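Local coordinates for NAD-dependent epimerase/dehydratase domain-containing protein (Ruegeria pomeroyi DSS-3, PDB 3IUS) that is of unknown function but probably binds an NAD-type cofactor through a Rossmann-like domain of the epimerase/dehydratase family, at residues Gly160-Leu165 with Ala223-Leu228; Arg171-Pro176 with Pro232-Asp237; Gly177-Arg182 with Ser250-Val255; Glu211-Gln216 with Pro271-Gly276. One frame throughout, in Å; residues are numbered along the deposited sequence. Where two conformers were deposited one is given.

Contact 1 of 4, residues Gly160-Leu165 with Ala223-Leu228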
loop_
_atom_site.group_PDB
_atom_site.type_symbol
_atom_site.label_atom_id
_atom_site.label_comp_id
_atom_site.label_asym_id
_atom_site.label_seq_id
_atom_site.Cartn_x
_atom_site.Cartn_y
_atom_site.Cartn_z
ATOM N N GLY A 160 -6.825 7.617 9.947
ATOM C CA GLY A 160 -8.090 7.007 10.306
ATOM C C GLY A 160 -9.231 7.991 10.156
ATOM O O GLY A 160 -9.008 9.158 9.836
ATOM N N PRO A 161 -10.464 7.529 10.406
ATOM C CA PRO A 161 -11.664 8.320 10.141
ATOM C C PRO A 161 -12.100 9.212 11.303
ATOM O O PRO A 161 -12.993 10.037 11.117
ATOM C CB PRO A 161 -12.705 7.237 9.891
ATOM C CG PRO A 161 -12.331 6.179 10.885
ATOM C CD PRO A 161 -10.809 6.224 10.999
ATOM N N PHE A 162 -11.477 9.063 12.468
ATOM C CA PHE A 162 -11.904 9.808 13.650
ATOM C C PHE A 162 -11.450 11.266 13.636
ATOM O O PHE A 162 -12.050 12.117 14.292
ATOM C CB PHE A 162 -11.466 9.092 14.930
ATOM C CG PHE A 162 -11.954 7.674 15.009
ATOM C CD1 PHE A 162 -13.265 7.398 15.349
ATOM C CD2 PHE A 162 -11.111 6.617 14.709
ATOM C CE1 PHE A 162 -13.721 6.102 15.407
ATOM C CE2 PHE A 162 -11.561 5.318 14.769
ATOM C CZ PHE A 162 -12.866 5.054 15.113
ATOM N N SER A 163 -10.395 11.550 12.878
ATOM C CA SER A 163 -9.968 12.925 12.645
ATOM C C SER A 163 -10.972 13.617 11.728
ATOM O O SER A 163 -11.158 14.831 11.783
ATOM C CB SER A 163 -8.592 12.939 11.983
ATOM O OG SER A 163 -8.662 12.395 10.675
ATOM N N LYS A 164 -11.623 12.812 10.898
ATOM C CA LYS A 164 -12.512 13.284 9.845
ATOM C C LYS A 164 -13.888 13.711 10.374
ATOM O O LYS A 164 -14.701 14.275 9.640
ATOM C CB LYS A 164 -12.646 12.168 8.806
ATOM C CG LYS A 164 -13.613 12.394 7.663
ATOM C CD LYS A 164 -13.361 11.340 6.591
ATOM C CE LYS A 164 -14.631 10.938 5.855
ATOM N NZ LYS A 164 -14.400 9.738 4.991
ATOM N N LEU A 165 -14.135 13.457 11.655
ATOM C CA LEU A 165 -15.455 13.673 12.239
ATOM C C LEU A 165 -15.593 15.034 12.906
ATOM O O LEU A 165 -14.602 15.718 13.160
ATOM C CB LEU A 165 -15.750 12.586 13.273
ATOM C CG LEU A 165 -15.716 11.139 12.792
ATOM C CD1 LEU A 165 -15.473 10.206 13.966
ATOM C CD2 LEU A 165 -17.011 10.790 12.069
ATOM N N ALA A 223 -18.593 6.836 13.103
ATOM C CA ALA A 223 -19.552 7.726 13.773
ATOM C C ALA A 223 -20.196 7.017 14.965
ATOM O O ALA A 223 -20.314 7.578 16.054
ATOM C CB ALA A 223 -20.612 8.200 12.796
ATOM N N GLU A 224 -20.603 5.774 14.753
ATOM C CA GLU A 224 -21.184 4.965 15.815
ATOM C C GLU A 224 -20.250 4.865 17.028
ATOM O O GLU A 224 -20.667 5.079 18.160
ATOM C CB GLU A 224 -21.528 3.575 15.276
ATOM C CG GLU A 224 -22.152 2.630 16.288
ATOM C CD GLU A 224 -22.427 1.253 15.702
ATOM O OE1 GLU A 224 -22.553 1.147 14.464
ATOM O OE2 GLU A 224 -22.516 0.279 16.480
ATOM N N LEU A 225 -18.987 4.522 16.786
ATOM C CA LEU A 225 -17.999 4.424 17.859
ATOM C C LEU A 225 -17.824 5.724 18.646
ATOM O O LEU A 225 -17.540 5.701 19.848
ATOM C CB LEU A 225 -16.651 3.982 17.293
ATOM C CG LEU A 225 -16.595 2.517 16.879
ATOM C CD1 LEU A 225 -15.286 2.205 16.157
ATOM C CD2 LEU A 225 -16.773 1.608 18.089
ATOM N N GLN A 226 -17.991 6.849 17.961
ATOM C CA GLN A 226 -17.700 8.156 18.534
ATOM C C GLN A 226 -18.954 8.729 19.176
ATOM O O GLN A 226 -18.919 9.797 19.786
ATOM C CB GLN A 226 -17.185 9.094 17.438
ATOM C CG GLN A 226 -16.523 10.375 17.939
ATOM C CD GLN A 226 -15.050 10.196 18.285
ATOM O OE1 GLN A 226 -14.545 9.071 18.396
ATOM N NE2 GLN A 226 -14.350 11.311 18.449
ATOM N N GLY A 227 -20.067 8.014 19.038
ATOM C CA GLY A 227 -21.324 8.484 19.596
ATOM C C GLY A 227 -21.854 9.699 18.867
ATOM O O GLY A 227 -22.520 10.555 19.467
ATOM N N LEU A 228 -21.574 9.770 17.567
ATOM C CA LEU A 228 -22.011 10.872 16.721
ATOM C C LEU A 228 -23.113 10.456 15.742
ATOM O O LEU A 228 -23.267 9.283 15.438
ATOM C CB LEU A 228 -20.822 11.446 15.955
ATOM C CG LEU A 228 -19.723 12.029 16.843
ATOM C CD1 LEU A 228 -18.540 12.458 16.001
ATOM C CD2 LEU A 228 -20.272 13.211 17.648
#
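Phe162 and Leu165 face the C-terminal turn of helix 215-226 from a loop whose residues 161-164 have helical backbone angles without regular helical bonding, with Phe162 CA 7.8 Å from Gln226 CA and Leu165 CA 7.4 Å from Ala223 CA. The contact is carried by side chains, and it is mostly apolar. Leu225 reaches the edge of the Phe162 ring, near the ring plane, and Leu225 CD1 lies 3.9 Å from Phe162 CZ. The amide of Gln226 approaches the same ring obliquely, Gln226 OE1 lying 3.7 Å from Phe162 CD1. That oxygen accepts a hydrogen bond from Gln281 NE2, so its polar end is satisfied by helix 273-282. Leu165 points toward the helix. With CG anti to the carbonyl carbon (chi1 -58°), Leu165 CD1 comes 4.0 Å from Gln226 CB, while Leu165 CB meets Leu228 CD1 at 3.9 Å. Phe162 also touches Leu280 and Gln281, and Leu225 touches Leu277, which brings helix 273-282 into the same cluster. The helix end itself is a Schellman motif: Gly227 has positive phi, Leu228 N bonds back to Ala223 O, and Gly227 N to Glu224 O. This is loop-on-helix packing at a Schellman-capped C-terminus.

Contact 2 of 4, residues Arg171-Pro176 with Pro232-Asp237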
loop_
_atom_site.group_PDB
_atom_site.type_symbol
_atom_site.label_atom_id
_atom_site.label_comp_id
_atom_site.label_asym_id
_atom_site.label_seq_id
_atom_site.Cartn_x
_atom_site.Cartn_y
_atom_site.Cartn_z
ATOM N N ARG A 171 -19.986 13.312 3.919
ATOM C CA ARG A 171 -21.155 12.687 3.322
ATOM C C ARG A 171 -20.843 11.250 2.941
ATOM O O ARG A 171 -19.700 10.914 2.634
ATOM C CB ARG A 171 -21.613 13.488 2.100
ATOM C CG ARG A 171 -20.477 13.889 1.172
ATOM C CD ARG A 171 -20.634 15.323 0.677
ATOM N NE ARG A 171 -21.593 15.455 -0.418
ATOM C CZ ARG A 171 -21.295 15.270 -1.701
ATOM N NH1 ARG A 171 -20.061 14.925 -2.055
ATOM N NH2 ARG A 171 -22.231 15.421 -2.631
ATOM N N ARG A 172 -21.860 10.400 2.984
ATOM C CA ARG A 172 -21.693 9.011 2.584
ATOM C C ARG A 172 -22.188 8.834 1.154
ATOM O O ARG A 172 -23.375 8.998 0.876
ATOM C CB ARG A 172 -22.431 8.076 3.550
ATOM C CG ARG A 172 -21.809 8.017 4.945
ATOM C CD ARG A 172 -22.597 7.124 5.893
ATOM N NE ARG A 172 -23.957 7.622 6.088
ATOM C CZ ARG A 172 -25.052 6.920 5.823
ATOM N NH1 ARG A 172 -24.946 5.674 5.374
ATOM N NH2 ARG A 172 -26.249 7.455 6.025
ATOM N N ILE A 173 -21.270 8.517 0.244
ATOM C CA ILE A 173 -21.622 8.307 -1.155
ATOM C C ILE A 173 -22.105 6.879 -1.363
ATOM O O ILE A 173 -21.375 5.921 -1.086
ATOM C CB ILE A 173 -20.419 8.555 -2.088
ATOM C CG1 ILE A 173 -19.782 9.919 -1.808
ATOM C CG2 ILE A 173 -20.835 8.422 -3.544
ATOM C CD1 ILE A 173 -20.718 11.089 -2.005
ATOM N N ILE A 174 -23.322 6.736 -1.875
ATOM C CA ILE A 174 -23.925 5.418 -2.064
ATOM C C ILE A 174 -23.922 4.950 -3.522
ATOM O O ILE A 174 -24.705 5.420 -4.332
ATOM C CB ILE A 174 -25.372 5.391 -1.527
ATOM C CG1 ILE A 174 -25.432 5.985 -0.122
ATOM C CG2 ILE A 174 -25.920 3.969 -1.528
ATOM C CD1 ILE A 174 -24.610 5.215 0.884
ATOM N N LYS A 175 -23.028 4.020 -3.861
ATOM C CA LYS A 175 -23.055 3.384 -5.170
ATOM C C LYS A 175 -23.508 1.946 -4.957
ATOM O O LYS A 175 -22.862 1.200 -4.217
ATOM C CB LYS A 175 -21.657 3.378 -5.796
ATOM C CG LYS A 175 -21.557 2.601 -7.102
ATOM C CD LYS A 175 -21.922 3.467 -8.290
ATOM C CE LYS A 175 -21.899 2.679 -9.589
ATOM N NZ LYS A 175 -20.573 2.087 -9.885
ATOM N N PRO A 176 -24.616 1.550 -5.602
ATOM C CA PRO A 176 -25.199 0.230 -5.356
ATOM C C PRO A 176 -24.181 -0.872 -5.613
ATOM O O PRO A 176 -23.536 -0.869 -6.662
ATOM C CB PRO A 176 -26.328 0.146 -6.390
ATOM C CG PRO A 176 -26.647 1.554 -6.721
ATOM C CD PRO A 176 -25.341 2.282 -6.654
ATOM N N PRO A 232 -25.169 12.128 6.634
ATOM C CA PRO A 232 -26.174 11.968 5.574
ATOM C C PRO A 232 -25.613 11.235 4.360
ATOM O O PRO A 232 -24.423 11.352 4.061
ATOM C CB PRO A 232 -26.518 13.408 5.194
ATOM C CG PRO A 232 -25.335 14.210 5.602
ATOM C CD PRO A 232 -24.737 13.527 6.795
ATOM N N ALA A 233 -26.471 10.493 3.669
ATOM C CA ALA A 233 -26.063 9.777 2.470
ATOM C C ALA A 233 -26.527 10.504 1.207
ATOM O O ALA A 233 -27.550 11.192 1.204
ATOM C CB ALA A 233 -26.595 8.351 2.492
ATOM N N VAL A 234 -25.748 10.364 0.144
ATOM C CA VAL A 234 -26.102 10.920 -1.155
ATOM C C VAL A 234 -25.854 9.874 -2.229
ATOM O O VAL A 234 -24.822 9.193 -2.207
ATOM C CB VAL A 234 -25.282 12.186 -1.468
ATOM C CG1 VAL A 234 -23.817 11.973 -1.117
ATOM C CG2 VAL A 234 -25.438 12.576 -2.930
ATOM N N ASP A 235 -26.799 9.738 -3.157
ATOM C CA ASP A 235 -26.664 8.758 -4.228
ATOM C C ASP A 235 -25.494 9.114 -5.131
ATOM O O ASP A 235 -25.306 10.268 -5.506
ATOM C CB ASP A 235 -27.950 8.656 -5.052
ATOM C CG ASP A 235 -29.013 7.804 -4.379
ATOM O OD1 ASP A 235 -30.177 7.852 -4.830
ATOM O OD2 ASP A 235 -28.688 7.078 -3.411
ATOM N N PHE A 236 -24.705 8.104 -5.476
ATOM C CA PHE A 236 -23.540 8.288 -6.324
ATOM C C PHE A 236 -23.828 9.145 -7.561
ATOM O O PHE A 236 -23.079 10.069 -7.871
ATOM C CB PHE A 236 -22.986 6.919 -6.729
ATOM C CG PHE A 236 -22.056 6.962 -7.897
ATOM C CD1 PHE A 236 -22.485 6.563 -9.149
ATOM C CD2 PHE A 236 -20.752 7.402 -7.746
ATOM C CE1 PHE A 236 -21.632 6.594 -10.233
ATOM C CE2 PHE A 236 -19.891 7.437 -8.826
ATOM C CZ PHE A 236 -20.333 7.032 -10.074
ATOM N N ASP A 237 -24.913 8.837 -8.262
ATOM C CA ASP A 237 -25.251 9.555 -9.488
ATOM C C ASP A 237 -25.851 10.943 -9.216
ATOM O O ASP A 237 -26.343 11.606 -10.130
ATOM C CB ASP A 237 -26.191 8.717 -10.365
ATOM C CG ASP A 237 -27.641 8.772 -9.896
ATOM O OD1 ASP A 237 -27.903 8.557 -8.690
ATOM O OD2 ASP A 237 -28.520 9.022 -10.747
#
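Lys175 runs alongside Phe236, with the aliphatic part of the lysine over one face of the ring. Lys175 CD makes a CH-pi contact, 3.7 Å from the Phe236 ring centroid. The lysine bends at chi2 (86°), which brings CD over the ring. NZ goes on to bond Tyr249 O, and its cation-pi attraction to the ring is long and weak at most. Ile173 CG2 comes to the edge of the same ring, near its plane. An alanine in place of Phe236 would probably leave Lys175 CD without its aromatic face and Ile173 CG2 without the ring edge near it.

On the same side of the sheet, Ile173 CD1 packs against Val234 CG1. The Arg171 guanidinium lays one face over Val234 CG1 and gives an N-H to Ala239 O. On the other face of the sheet, Ile174 CG1 packs on Ala233 CB at 3.7 Å. The Arg172 guanidinium covers that CB with one face, and its NE bonds Pro231 O.

Strands 172-174 and 233-235 pair in parallel. Arg172 N donates to Pro232 O at 2.9 Å, and Val234 N to Arg172 O at 2.8 Å. Ile174 N then reaches Val234 O, and Phe236 N reaches Ile174 O. The backbone bonds thus fix the register of this small two-stranded sheet. The long polar side chains add apolar cover near the surface, while their charged nitrogens bond to backbone oxygens.

Contact 3 of 4, residues Gly177-Arg182 with Ser250-Val255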
loop_
_atom_site.group_PDB
_atom_site.type_symbol
_atom_site.label_atom_id
_atom_site.label_comp_id
_atom_site.label_asym_id
_atom_site.label_seq_id
_atom_site.Cartn_x
_atom_site.Cartn_y
_atom_site.Cartn_z
ATOM N N GLY A 177 -24.037 -1.774 -4.648
ATOM C CA GLY A 177 -23.148 -2.918 -4.779
ATOM C C GLY A 177 -21.685 -2.616 -4.529
ATOM O O GLY A 177 -20.879 -3.537 -4.424
ATOM N N GLN A 178 -21.333 -1.337 -4.444
ATOM C CA GLN A 178 -19.927 -0.943 -4.318
ATOM C C GLN A 178 -19.280 -1.385 -3.009
ATOM O O GLN A 178 -19.817 -1.174 -1.935
ATOM C CB GLN A 178 -19.766 0.569 -4.470
ATOM C CG GLN A 178 -18.317 1.022 -4.470
ATOM C CD GLN A 178 -17.633 0.754 -5.791
ATOM O OE1 GLN A 178 -18.159 1.083 -6.848
ATOM N NE2 GLN A 178 -16.456 0.150 -5.738
ATOM N N VAL A 179 -18.118 -2.012 -3.113
ATOM C CA VAL A 179 -17.307 -2.266 -1.938
ATOM C C VAL A 179 -15.880 -1.810 -2.230
ATOM O O VAL A 179 -15.465 -1.755 -3.395
ATOM C CB VAL A 179 -17.313 -3.755 -1.564
ATOM C CG1 VAL A 179 -18.720 -4.222 -1.227
ATOM C CG2 VAL A 179 -16.738 -4.581 -2.705
ATOM N N PHE A 180 -15.135 -1.475 -1.179
ATOM C CA PHE A 180 -13.714 -1.164 -1.317
ATOM C C PHE A 180 -12.854 -2.102 -0.476
ATOM O O PHE A 180 -13.283 -2.593 0.564
ATOM C CB PHE A 180 -13.422 0.285 -0.928
ATOM C CG PHE A 180 -13.943 1.292 -1.906
ATOM C CD1 PHE A 180 -13.826 1.081 -3.269
ATOM C CD2 PHE A 180 -14.523 2.467 -1.462
ATOM C CE1 PHE A 180 -14.296 2.017 -4.173
ATOM C CE2 PHE A 180 -14.995 3.407 -2.360
ATOM C CZ PHE A 180 -14.885 3.178 -3.717
ATOM N N SER A 181 -11.638 -2.366 -0.933
ATOM C CA SER A 181 -10.733 -3.168 -0.140
ATOM C C SER A 181 -9.886 -2.279 0.756
ATOM O O SER A 181 -9.438 -1.203 0.342
ATOM C CB SER A 181 -9.816 -3.994 -1.042
ATOM O OG SER A 181 -10.569 -4.658 -2.031
ATOM N N ARG A 182 -9.657 -2.749 1.979
ATOM C CA ARG A 182 -8.827 -2.041 2.945
ATOM C C ARG A 182 -7.750 -2.935 3.544
ATOM O O ARG A 182 -7.917 -4.149 3.629
ATOM C CB ARG A 182 -9.682 -1.521 4.098
ATOM C CG ARG A 182 -11.063 -1.049 3.715
ATOM C CD ARG A 182 -11.690 -0.322 4.890
ATOM N NE ARG A 182 -10.822 0.759 5.353
ATOM C CZ ARG A 182 -10.813 1.248 6.590
ATOM N NH1 ARG A 182 -11.625 0.759 7.518
ATOM N NH2 ARG A 182 -9.982 2.227 6.904
ATOM N N SER A 250 -15.886 3.527 -10.199
ATOM C CA SER A 250 -16.082 3.009 -11.550
ATOM C C SER A 250 -15.580 1.577 -11.692
ATOM O O SER A 250 -15.712 0.974 -12.750
ATOM C CB SER A 250 -15.378 3.897 -12.579
ATOM O OG SER A 250 -13.970 3.805 -12.445
ATOM N N GLU A 251 -14.999 1.046 -10.624
ATOM C CA GLU A 251 -14.503 -0.324 -10.625
ATOM C C GLU A 251 -14.921 -0.999 -9.333
ATOM O O GLU A 251 -14.769 -0.432 -8.256
ATOM C CB GLU A 251 -12.977 -0.350 -10.724
ATOM C CG GLU A 251 -12.417 0.150 -12.036
ATOM C CD GLU A 251 -10.906 0.044 -12.096
ATOM O OE1 GLU A 251 -10.256 0.142 -11.033
ATOM O OE2 GLU A 251 -10.368 -0.139 -13.208
ATOM N N ASN A 252 -15.427 -2.221 -9.437
ATOM C CA ASN A 252 -15.841 -2.955 -8.254
ATOM C C ASN A 252 -15.347 -4.395 -8.306
ATOM O O ASN A 252 -15.635 -5.104 -9.256
ATOM C CB ASN A 252 -17.360 -2.922 -8.124
ATOM C CG ASN A 252 -17.834 -3.350 -6.757
ATOM O OD1 ASN A 252 -17.210 -3.034 -5.742
ATOM N ND2 ASN A 252 -18.933 -4.085 -6.721
ATOM N N LYS A 253 -14.609 -4.812 -7.280
ATOM C CA LYS A 253 -14.166 -6.197 -7.168
ATOM C C LYS A 253 -13.957 -6.592 -5.703
ATOM O O LYS A 253 -13.999 -5.746 -4.814
ATOM C CB LYS A 253 -12.878 -6.412 -7.963
ATOM C CG LYS A 253 -11.618 -5.862 -7.301
ATOM C CD LYS A 253 -11.354 -4.422 -7.669
ATOM C CE LYS A 253 -10.060 -3.922 -7.038
ATOM N NZ LYS A 253 -9.911 -2.453 -7.204
ATOM N N ARG A 254 -13.738 -7.881 -5.459
ATOM C CA ARG A 254 -13.407 -8.364 -4.130
ATOM C C ARG A 254 -12.108 -9.122 -4.301
ATOM O O ARG A 254 -11.973 -9.888 -5.248
ATOM C CB ARG A 254 -14.511 -9.279 -3.590
ATOM C CG ARG A 254 -15.771 -8.526 -3.155
ATOM C CD ARG A 254 -16.854 -9.504 -2.726
ATOM N NE ARG A 254 -17.979 -8.833 -2.072
ATOM C CZ ARG A 254 -18.954 -8.229 -2.731
ATOM N NH1 ARG A 254 -18.934 -8.197 -4.056
ATOM N NH2 ARG A 254 -19.947 -7.651 -2.066
ATOM N N VAL A 255 -11.142 -8.861 -3.423
ATOM C CA VAL A 255 -9.791 -9.374 -3.618
ATOM C C VAL A 255 -9.448 -10.448 -2.597
ATOM O O VAL A 255 -9.575 -10.227 -1.392
ATOM C CB VAL A 255 -8.745 -8.236 -3.524
ATOM C CG1 VAL A 255 -7.351 -8.768 -3.841
ATOM C CG2 VAL A 255 -9.128 -7.077 -4.458
HETATM O O HOH W 1 -21.826 -5.852 -3.464
HETATM O O HOH W 2 -13.902 -2.661 -5.334
HETATM O O HOH W 3 -13.336 -4.754 -2.286
#
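Gly177 O is gripped twice: Asn252 ND2 gives it a weak bond, and water 1 donates to it from 2.7 Å. On the same asparagine, Asn252 OD1 accepts the backbone N-H of Val179, with OD1 3.0 Å from Val179 N in a nearly straight bond (176°). One asparagine thus binds the backbone before and after Gln178. Its CG lies anti to the backbone N (chi1 -165°), which carries the amide across to the other segment.

Gln178 answers in the reverse direction. Its side chain passes that of Asn252, the two amide planes 60° apart. Gln178 NE2 donates to Glu251 O at 3.1 Å, with the acceptor in the glutamine amide plane. It makes a second, local bond to Val179 O, well above that carbonyl's plane. An alanine at Gln178 would probably leave both Glu251 O and Val179 O without this donor and weaken the hold of the loop on residues 251-252.

Val179 sets CG2 3.4 Å from Asn252 OD1 and over the centre of one face of the Arg254 guanidinium. Arg254 NH1 bonds Gly112 O, and its NH2 donates to water 1. Water 2 links Val179 O to Lys253 N. Water 3 joins Ser181 OG to Lys253 O, and Ser181 OG lies 3.7 Å from Val255 CG2.

The two segments are not paired as strands with each other. Side-chain amides and waters therefore do the work of backbone pairing, satisfying backbone N-H and C=O groups in this partly buried seam.

Contact 4 of 4, residues Glu211-Gln216 with Pro271-Gly276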
loop_
_atom_site.group_PDB
_atom_site.type_symbol
_atom_site.label_atom_id
_atom_site.label_comp_id
_atom_site.label_asym_id
_atom_site.label_seq_id
_atom_site.Cartn_x
_atom_site.Cartn_y
_atom_site.Cartn_z
ATOM N N GLU A 211 -12.516 -8.534 4.595
ATOM C CA GLU A 211 -13.883 -8.062 4.427
ATOM C C GLU A 211 -14.020 -6.841 3.518
ATOM O O GLU A 211 -13.947 -5.696 3.980
ATOM C CB GLU A 211 -14.514 -7.783 5.791
ATOM C CG GLU A 211 -15.963 -7.354 5.714
ATOM C CD GLU A 211 -16.643 -7.343 7.069
ATOM O OE1 GLU A 211 -16.081 -7.905 8.028
ATOM O OE2 GLU A 211 -17.749 -6.771 7.170
ATOM N N PRO A 212 -14.203 -7.089 2.212
ATOM C CA PRO A 212 -14.583 -6.014 1.298
ATOM C C PRO A 212 -15.773 -5.291 1.894
ATOM O O PRO A 212 -16.717 -5.946 2.331
ATOM C CB PRO A 212 -15.005 -6.768 0.046
ATOM C CG PRO A 212 -14.133 -7.988 0.055
ATOM C CD PRO A 212 -13.931 -8.355 1.501
ATOM N N VAL A 213 -15.720 -3.972 1.912
ATOM C CA VAL A 213 -16.720 -3.215 2.647
ATOM C C VAL A 213 -17.189 -1.993 1.874
ATOM O O VAL A 213 -16.395 -1.294 1.256
ATOM C CB VAL A 213 -16.178 -2.810 4.043
ATOM C CG1 VAL A 213 -14.926 -1.946 3.917
ATOM C CG2 VAL A 213 -17.244 -2.083 4.846
ATOM N N PRO A 214 -18.502 -1.737 1.892
ATOM C CA PRO A 214 -19.019 -0.489 1.328
ATOM C C PRO A 214 -18.420 0.689 2.091
ATOM O O PRO A 214 -18.457 0.683 3.322
ATOM C CB PRO A 214 -20.524 -0.583 1.596
ATOM C CG PRO A 214 -20.797 -2.057 1.721
ATOM C CD PRO A 214 -19.572 -2.620 2.382
ATOM N N PRO A 215 -17.855 1.675 1.374
ATOM C CA PRO A 215 -17.166 2.807 1.998
ATOM C C PRO A 215 -18.073 3.522 2.997
ATOM O O PRO A 215 -17.601 4.017 4.016
ATOM C CB PRO A 215 -16.856 3.724 0.803
ATOM C CG PRO A 215 -17.778 3.241 -0.300
ATOM C CD PRO A 215 -17.806 1.770 -0.094
ATOM N N GLN A 216 -19.366 3.545 2.705
ATOM C CA GLN A 216 -20.323 4.237 3.577
ATOM C C GLN A 216 -20.463 3.552 4.938
ATOM O O GLN A 216 -20.891 4.174 5.912
ATOM C CB GLN A 216 -21.693 4.382 2.898
ATOM C CG GLN A 216 -22.433 3.074 2.621
ATOM C CD GLN A 216 -22.100 2.489 1.255
ATOM O OE1 GLN A 216 -21.017 2.708 0.731
ATOM N NE2 GLN A 216 -23.044 1.757 0.670
ATOM N N PRO A 271 -8.370 -8.264 10.769
ATOM C CA PRO A 271 -9.043 -8.965 9.666
ATOM C C PRO A 271 -10.150 -8.154 9.003
ATOM O O PRO A 271 -10.509 -8.429 7.861
ATOM C CB PRO A 271 -9.641 -10.202 10.356
ATOM C CG PRO A 271 -9.677 -9.835 11.808
ATOM C CD PRO A 271 -8.440 -9.041 12.014
ATOM N N ASN A 272 -10.682 -7.165 9.713
ATOM C CA ASN A 272 -11.754 -6.342 9.168
ATOM C C ASN A 272 -11.757 -4.938 9.756
ATOM O O ASN A 272 -11.078 -4.671 10.752
ATOM C CB ASN A 272 -13.124 -7.022 9.340
ATOM C CG ASN A 272 -13.558 -7.130 10.795
ATOM O OD1 ASN A 272 -13.963 -6.137 11.417
ATOM N ND2 ASN A 272 -13.512 -8.343 11.340
ATOM N N TYR A 273 -12.521 -4.049 9.123
ATOM C CA TYR A 273 -12.532 -2.628 9.466
ATOM C C TYR A 273 -13.095 -2.369 10.856
ATOM O O TYR A 273 -12.734 -1.386 11.496
ATOM C CB TYR A 273 -13.321 -1.811 8.428
ATOM C CG TYR A 273 -14.817 -1.982 8.520
ATOM C CD1 TYR A 273 -15.614 -1.025 9.136
ATOM C CD2 TYR A 273 -15.438 -3.100 7.992
ATOM C CE1 TYR A 273 -16.983 -1.187 9.223
ATOM C CE2 TYR A 273 -16.797 -3.270 8.076
ATOM C CZ TYR A 273 -17.566 -2.311 8.693
ATOM O OH TYR A 273 -18.920 -2.498 8.771
ATOM N N ARG A 274 -13.987 -3.240 11.319
ATOM C CA ARG A 274 -14.580 -3.055 12.639
ATOM C C ARG A 274 -13.558 -3.239 13.756
ATOM O O ARG A 274 -13.506 -2.435 14.675
ATOM C CB ARG A 274 -15.813 -3.944 12.851
ATOM C CG ARG A 274 -17.053 -3.471 12.072
ATOM C CD ARG A 274 -18.261 -4.376 12.303
ATOM N NE ARG A 274 -17.945 -5.787 12.070
ATOM C CZ ARG A 274 -17.848 -6.342 10.864
ATOM N NH1 ARG A 274 -18.039 -5.602 9.782
ATOM N NH2 ARG A 274 -17.556 -7.632 10.741
ATOM N N VAL A 275 -12.737 -4.285 13.683
ATOM C CA VAL A 275 -11.728 -4.483 14.721
ATOM C C VAL A 275 -10.593 -3.474 14.574
ATOM O O VAL A 275 -10.029 -3.009 15.571
ATOM C CB VAL A 275 -11.178 -5.929 14.752
ATOM C CG1 VAL A 275 -12.210 -6.871 15.366
ATOM C CG2 VAL A 275 -10.806 -6.381 13.372
ATOM N N GLY A 276 -10.269 -3.127 13.331
ATOM C CA GLY A 276 -9.273 -2.103 13.068
ATOM C C GLY A 276 -9.703 -0.746 13.614
ATOM O O GLY A 276 -8.924 -0.042 14.260
HETATM O O HOH W 4 -12.701 -4.495 6.276
#
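An N-capped helix start, that of helix 273-282, meets the loop leading into helix 215-226 here. Asn272 is the N-cap. Asn272 OD1 accepts Val275 N at 3.2 Å, from above the carbonyl plane, and Arg274 N in a weak bond. Asn272 CG sits between its backbone N and carbonyl carbon (chi1 67°), which turns the amide back over the first helical turn.

Across the contact, Glu211 and Arg274 form an end-on salt bridge with two nitrogens, one to each carboxylate oxygen. Arg274 NH1 meets Glu211 OE2 at 2.9 Å in a nearly straight bond (177°). Arg274 NH2 meets Glu211 OE1 at 3.1 Å, on its syn lone pair, in a more bent bond. The bridge is not flat, since the carboxylate and guanidinium planes stand 50° apart. OE2 lies in the guanidinium plane, while OE1 is tilted from it. Glu211 OE1 also rests 3.4 Å from Asn272 CB. Tyr273 OH takes a weak bond from Arg274 NH1, at the edge of the same guanidinium.

Val213 CG2 stands over one face of the Tyr273 ring, a CH-pi contact 3.9 Å from the centroid. Arg274 CG lies over the opposite face. Water 4 accepts weakly from Tyr273 N and donates to Glu211 O at 2.9 Å.

The carboxylate of Glu211 lies near the N-terminal end of helix 273-282, where the helix dipole would probably favour its negative charge along with Arg274. The two bonds of the salt bridge should limit rotation of both side chains, while the water weakly takes up a backbone N-H in the first turn.

Contacts 1 to 3 join residues 160-182 with 223-255, and contact 4 joins 211-216 with 271-276. The segments of the four alternate along the sequence. Contact 1 and contact 4 both use helix 215-226, at its end and its start, with centres 14 Å apart. Contact 2 continues directly into contact 3, since Pro176 adjoins Gly177, and their centres lie 15 Å apart. Contact 4 touches both: Ile174 CD1 of contact 2 lies 3.5 Å from Gln216 CG, and Phe180 N of contact 3 lies 2.7 Å from Val213 O, a probable hydrogen bond. Contacts 3 and 4 are closest, 12 Å between centres. None of the four is tied to a known site.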